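Local structure of M32 carboxypeptidase (Pyrococcus furiosus, 1KA2) at residues Leu295-His298 with Glu299-Ser302; Thr267-Glu270 with Phe271-Leu275. The protein removes amino acids one after another from the C-terminus of peptides as a homodimeric, cobalt-binding metallocarboxypeptidase of broad specificity. One frame throughout, in Å; residues are numbered along the deposited sequence.

Interaction 2 comes first along the chain, on helix 261-278, and interaction 1 follows on helix 295-309, the next helix in sequence; their centres lie about 10 Å apart. Each is a local contact within one helix, and the two helices meet at a single magnesium ion. Helix 261-278 supplies His269 and His273 and helix 295-309 supplies Glu299, with three waters completing the shell. A second link bypasses the metal: His298 ND1 lies 2.9 Å from His273 ND1, a probable hydrogen bond. Together, residues 267-275 and 295-302 build the metal centre of this M32 peptidase, at the site where cobalt is bound for catalysis.

Interaction 1. Residues Leu295-His298 with Glu299-Ser302; sequences LGIH and ESQS. With MG (magnesium ion), chain B.
Ser300 OG reaches back one turn to Ile297 O at 2.5 Å, a very short hydrogen bond. It can do so because OG sits between the backbone N and the carbonyl carbon (chi1 71°). The same hydroxyl accepts from Gln301 NE2 at 3.1 Å, with OG close to the amide plane of Gln301, while Gln301 OE1 is held by His465. An alanine here would probably leave Ile297 O without its hydroxyl donor and Gln301 NE2 without this acceptor, the amide then being held, among the bonds described, at OE1 alone.

The backbone bonds belong to the first turns of helix 295-309. Glu299 N donates to Leu295 O at 3.0 Å. His298 O takes two donors, Ser302 N and Gln301 N. Bonds from Ser300 N and Gln301 N to Ile297 O are weak.

His298, Glu299, Ser300 and Gln301 form the HES/GQ motif of M32 peptidases, which places the third protein ligand on a helix separate from the one carrying the HEXXH histidines.

Metal binding falls to one oxygen, Glu299 OE2, 2.1 Å from magnesium; OE1 lies 3.7 Å from the ion. Ser302 OG donates to Glu299 OE2 at 2.8 Å from above the carboxylate plane, so this second-shell hydroxyl and the metal share one oxygen. The side chain of Glu299 passes with CB and CG beside Leu295 O, then bends at its second torsion to turn the carboxylate to the ion. The His298 ring has a partner at both nitrogens, Glu277 at NE2 and, probably, His273 at ND1.

Interaction 2. Residues Thr267-Glu270 with Phe271-Leu275; sequences TVHE and FGHAL. With MG (magnesium ion), chain B.
The HEXXH motif, His269 to His273, occupies a little over one turn of helix 261-278 and brings two histidines to the same side, four residues apart. His269 NE2 binds magnesium at 2.3 Å and His273 NE2 at 2.1 Å. The rings form an offset edge-to-face pair, the edge of His273 toward the face of His269, with planes at 80°. Their NE2 atoms approach to 3.4 Å because both bind the ion. His269 has CG anti to the backbone N (chi1 180°), whereas His273 has CG anti to the carbonyl carbon, and these different swings let the two rings converge. The His269 ring is fixed by a second bond at ND1, to Glu306, and His273 ND1 faces His298 of the neighbouring helix.

Glu270 lies between the two ligands in sequence, and its carboxylate is turned toward water 1. OE2 accepts from water 1 at 2.6 Å, and that water is itself bound to the ion. OE1 packs 3.4 Å from His273 CD2, with the carboxylate and ring planes 28° apart, and is also hydrogen-bonded to Thr241.

The helix itself is closed by ordinary backbone bonds. Phe271 N donates to Thr267 O at 2.8 Å, Gly272 N to Val268 O and Ala274 N to Glu270 O; the bond from His273 N to His269 O is weak. Phe271 sends its ring away from the metal, to Phe223 and Trp305.

Two helical histidines on one metal, with a glutamate gripping a metal-bound water, are the hallmark of HEXXH metallopeptidases, in which that glutamate, here Glu270, is the predicted proton donor and acceptor.

Interaction 1. Residues Leu295-His298 with Glu299-Ser302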
loop_
_atom_site.group_PDB
_atom_site.type_symbol
_atom_site.label_atom_id
_atom_site.label_comp_id
_atom_site.label_asym_id
_atom_site.label_seq_id
_atom_site.Cartn_x
_atom_site.Cartn_y
_atom_site.Cartn_z
ATOM N N LEU A 295 -13.033 10.355 -17.687
ATOM C CA LEU A 295 -12.628 9.127 -18.372
ATOM C C LEU A 295 -12.284 9.382 -19.823
ATOM O O LEU A 295 -11.351 8.784 -20.356
ATOM C CB LEU A 295 -13.748 8.086 -18.344
ATOM C CG LEU A 295 -14.158 7.464 -17.016
ATOM C CD1 LEU A 295 -15.260 6.396 -17.253
ATOM C CD2 LEU A 295 -12.902 6.856 -16.385
ATOM N N GLY A 296 -13.061 10.243 -20.475
ATOM C CA GLY A 296 -12.807 10.520 -21.881
ATOM C C GLY A 296 -11.521 11.275 -22.173
ATOM O O GLY A 296 -10.778 10.936 -23.086
ATOM N N ILE A 297 -11.243 12.307 -21.394
ATOM C CA ILE A 297 -10.005 13.056 -21.604
ATOM C C ILE A 297 -8.833 12.138 -21.233
ATOM O O ILE A 297 -7.780 12.174 -21.871
ATOM C CB ILE A 297 -9.951 14.349 -20.743
ATOM C CG1 ILE A 297 -11.177 15.216 -21.053
ATOM C CG2 ILE A 297 -8.661 15.133 -21.038
ATOM C CD1 ILE A 297 -11.281 15.629 -22.504
ATOM N N HIS A 298 -9.012 11.307 -20.204
ATOM C CA HIS A 298 -7.928 10.408 -19.800
ATOM C C HIS A 298 -7.608 9.430 -20.919
ATOM O O HIS A 298 -6.448 9.194 -21.225
ATOM C CB HIS A 298 -8.276 9.647 -18.517
ATOM C CG HIS A 298 -7.319 9.908 -17.392
ATOM N ND1 HIS A 298 -6.022 9.442 -17.393
ATOM C CD2 HIS A 298 -7.466 10.608 -16.240
ATOM C CE1 HIS A 298 -5.411 9.843 -16.290
ATOM N NE2 HIS A 298 -6.265 10.552 -15.576
ATOM N N GLU A 299 -8.634 8.874 -21.549
ATOM C CA GLU A 299 -8.404 7.947 -22.648
ATOM C C GLU A 299 -7.869 8.648 -23.899
ATOM O O GLU A 299 -7.381 7.994 -24.818
ATOM C CB GLU A 299 -9.686 7.169 -22.953
ATOM C CG GLU A 299 -9.915 6.025 -21.961
ATOM C CD GLU A 299 -8.988 4.847 -22.198
ATOM O OE1 GLU A 299 -9.231 4.024 -23.088
ATOM O OE2 GLU A 299 -7.975 4.713 -21.508
ATOM N N SER A 300 -7.961 9.971 -23.954
ATOM C CA SER A 300 -7.401 10.661 -25.117
ATOM C C SER A 300 -5.876 10.668 -24.950
ATOM O O SER A 300 -5.129 10.708 -25.923
ATOM C CB SER A 300 -7.923 12.106 -25.222
ATOM O OG SER A 300 -7.385 12.937 -24.210
ATOM N N GLN A 301 -5.419 10.614 -23.702
ATOM C CA GLN A 301 -3.990 10.624 -23.418
ATOM C C GLN A 301 -3.392 9.241 -23.585
ATOM O O GLN A 301 -2.348 9.084 -24.224
ATOM C CB GLN A 301 -3.745 11.146 -22.004
ATOM C CG GLN A 301 -4.225 12.566 -21.839
ATOM C CD GLN A 301 -3.612 13.491 -22.877
ATOM O OE1 GLN A 301 -2.412 13.763 -22.851
ATOM N NE2 GLN A 301 -4.434 13.962 -23.809
ATOM N N SER A 302 -4.055 8.235 -23.021
ATOM C CA SER A 302 -3.563 6.870 -23.132
ATOM C C SER A 302 -3.532 6.430 -24.597
ATOM O O SER A 302 -2.575 5.796 -25.032
ATOM C CB SER A 302 -4.446 5.911 -22.325
ATOM O OG SER A 302 -5.782 5.894 -22.810
HETATM MG MG MG B . -6.910 3.336 -20.256
HETATM O O HOH W 1 -6.158 1.819 -18.861
HETATM O O HOH W 2 -8.572 3.366 -18.871
HETATM O O HOH W 3 -8.228 1.816 -21.218
#

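Interaction 2. Residues Thr267-Glu270 with Phe271-Leu275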
loop_
_atom_site.group_PDB
_atom_site.type_symbol
_atom_site.label_atom_id
_atom_site.label_comp_id
_atom_site.label_asym_id
_atom_site.label_seq_id
_atom_site.Cartn_x
_atom_site.Cartn_y
_atom_site.Cartn_z
ATOM N N THR A 267 1.792 -0.949 -21.768
ATOM C CA THR A 267 2.615 -0.132 -20.879
ATOM C C THR A 267 2.568 1.332 -21.352
ATOM O O THR A 267 2.419 2.266 -20.547
ATOM C CB THR A 267 4.086 -0.628 -20.862
ATOM O OG1 THR A 267 4.127 -2.010 -20.473
ATOM C CG2 THR A 267 4.907 0.174 -19.863
ATOM N N VAL A 268 2.678 1.509 -22.667
ATOM C CA VAL A 268 2.641 2.829 -23.289
ATOM C C VAL A 268 1.277 3.456 -23.012
ATOM O O VAL A 268 1.181 4.624 -22.618
ATOM C CB VAL A 268 2.870 2.720 -24.810
ATOM C CG1 VAL A 268 2.908 4.108 -25.447
ATOM C CG2 VAL A 268 4.161 1.982 -25.077
ATOM N N HIS A 269 0.226 2.665 -23.208
ATOM C CA HIS A 269 -1.150 3.119 -22.956
ATOM C C HIS A 269 -1.208 3.681 -21.538
ATOM O O HIS A 269 -1.558 4.841 -21.334
ATOM C CB HIS A 269 -2.132 1.945 -23.079
ATOM C CG HIS A 269 -3.566 2.317 -22.833
ATOM N ND1 HIS A 269 -4.384 2.820 -23.822
ATOM C CD2 HIS A 269 -4.332 2.234 -21.716
ATOM C CE1 HIS A 269 -5.593 3.025 -23.328
ATOM N NE2 HIS A 269 -5.589 2.678 -22.052
ATOM N N GLU A 270 -0.851 2.861 -20.551
ATOM C CA GLU A 270 -0.879 3.323 -19.170
ATOM C C GLU A 270 0.049 4.516 -18.949
ATOM O O GLU A 270 -0.262 5.400 -18.164
ATOM C CB GLU A 270 -0.526 2.185 -18.204
ATOM C CG GLU A 270 -1.520 0.999 -18.205
ATOM C CD GLU A 270 -2.997 1.420 -18.194
ATOM O OE1 GLU A 270 -3.388 2.293 -17.388
ATOM O OE2 GLU A 270 -3.767 0.855 -18.994
ATOM N N PHE A 271 1.190 4.553 -19.632
ATOM C CA PHE A 271 2.091 5.693 -19.470
ATOM C C PHE A 271 1.334 6.979 -19.807
ATOM O O PHE A 271 1.504 8.014 -19.143
ATOM C CB PHE A 271 3.306 5.569 -20.401
ATOM C CG PHE A 271 4.086 6.850 -20.545
ATOM C CD1 PHE A 271 4.980 7.253 -19.557
ATOM C CD2 PHE A 271 3.872 7.688 -21.639
ATOM C CE1 PHE A 271 5.648 8.477 -19.650
ATOM C CE2 PHE A 271 4.533 8.914 -21.745
ATOM C CZ PHE A 271 5.424 9.311 -20.743
ATOM N N GLY A 272 0.501 6.908 -20.845
ATOM C CA GLY A 272 -0.266 8.071 -21.264
ATOM C C GLY A 272 -1.173 8.591 -20.169
ATOM O O GLY A 272 -1.357 9.802 -20.016
ATOM N N HIS A 273 -1.758 7.667 -19.413
ATOM C CA HIS A 273 -2.625 8.029 -18.305
ATOM C C HIS A 273 -1.789 8.699 -17.224
ATOM O O HIS A 273 -2.163 9.740 -16.680
ATOM C CB HIS A 273 -3.273 6.785 -17.685
ATOM C CG HIS A 273 -4.407 6.217 -18.475
ATOM N ND1 HIS A 273 -5.560 6.925 -18.739
ATOM C CD2 HIS A 273 -4.591 4.988 -19.009
ATOM C CE1 HIS A 273 -6.404 6.158 -19.401
ATOM N NE2 HIS A 273 -5.839 4.978 -19.577
ATOM N N ALA A 274 -0.654 8.076 -16.925
ATOM C CA ALA A 274 0.254 8.541 -15.875
ATOM C C ALA A 274 0.847 9.930 -16.099
ATOM O O ALA A 274 0.797 10.779 -15.202
ATOM C CB ALA A 274 1.372 7.516 -15.679
ATOM N N LEU A 275 1.407 10.165 -17.288
ATOM C CA LEU A 275 2.018 11.460 -17.613
ATOM C C LEU A 275 1.025 12.554 -17.272
ATOM O O LEU A 275 1.373 13.584 -16.689
ATOM C CB LEU A 275 2.380 11.537 -19.103
ATOM C CG LEU A 275 3.002 12.865 -19.570
ATOM C CD1 LEU A 275 4.396 13.004 -18.977
ATOM C CD2 LEU A 275 3.084 12.912 -21.080
HETATM MG MG MG B . -6.910 3.336 -20.256
HETATM O O HOH W 1 -6.158 1.819 -18.861
HETATM O O HOH W 2 -8.572 3.366 -18.871
HETATM O O HOH W 3 -8.228 1.816 -21.218
#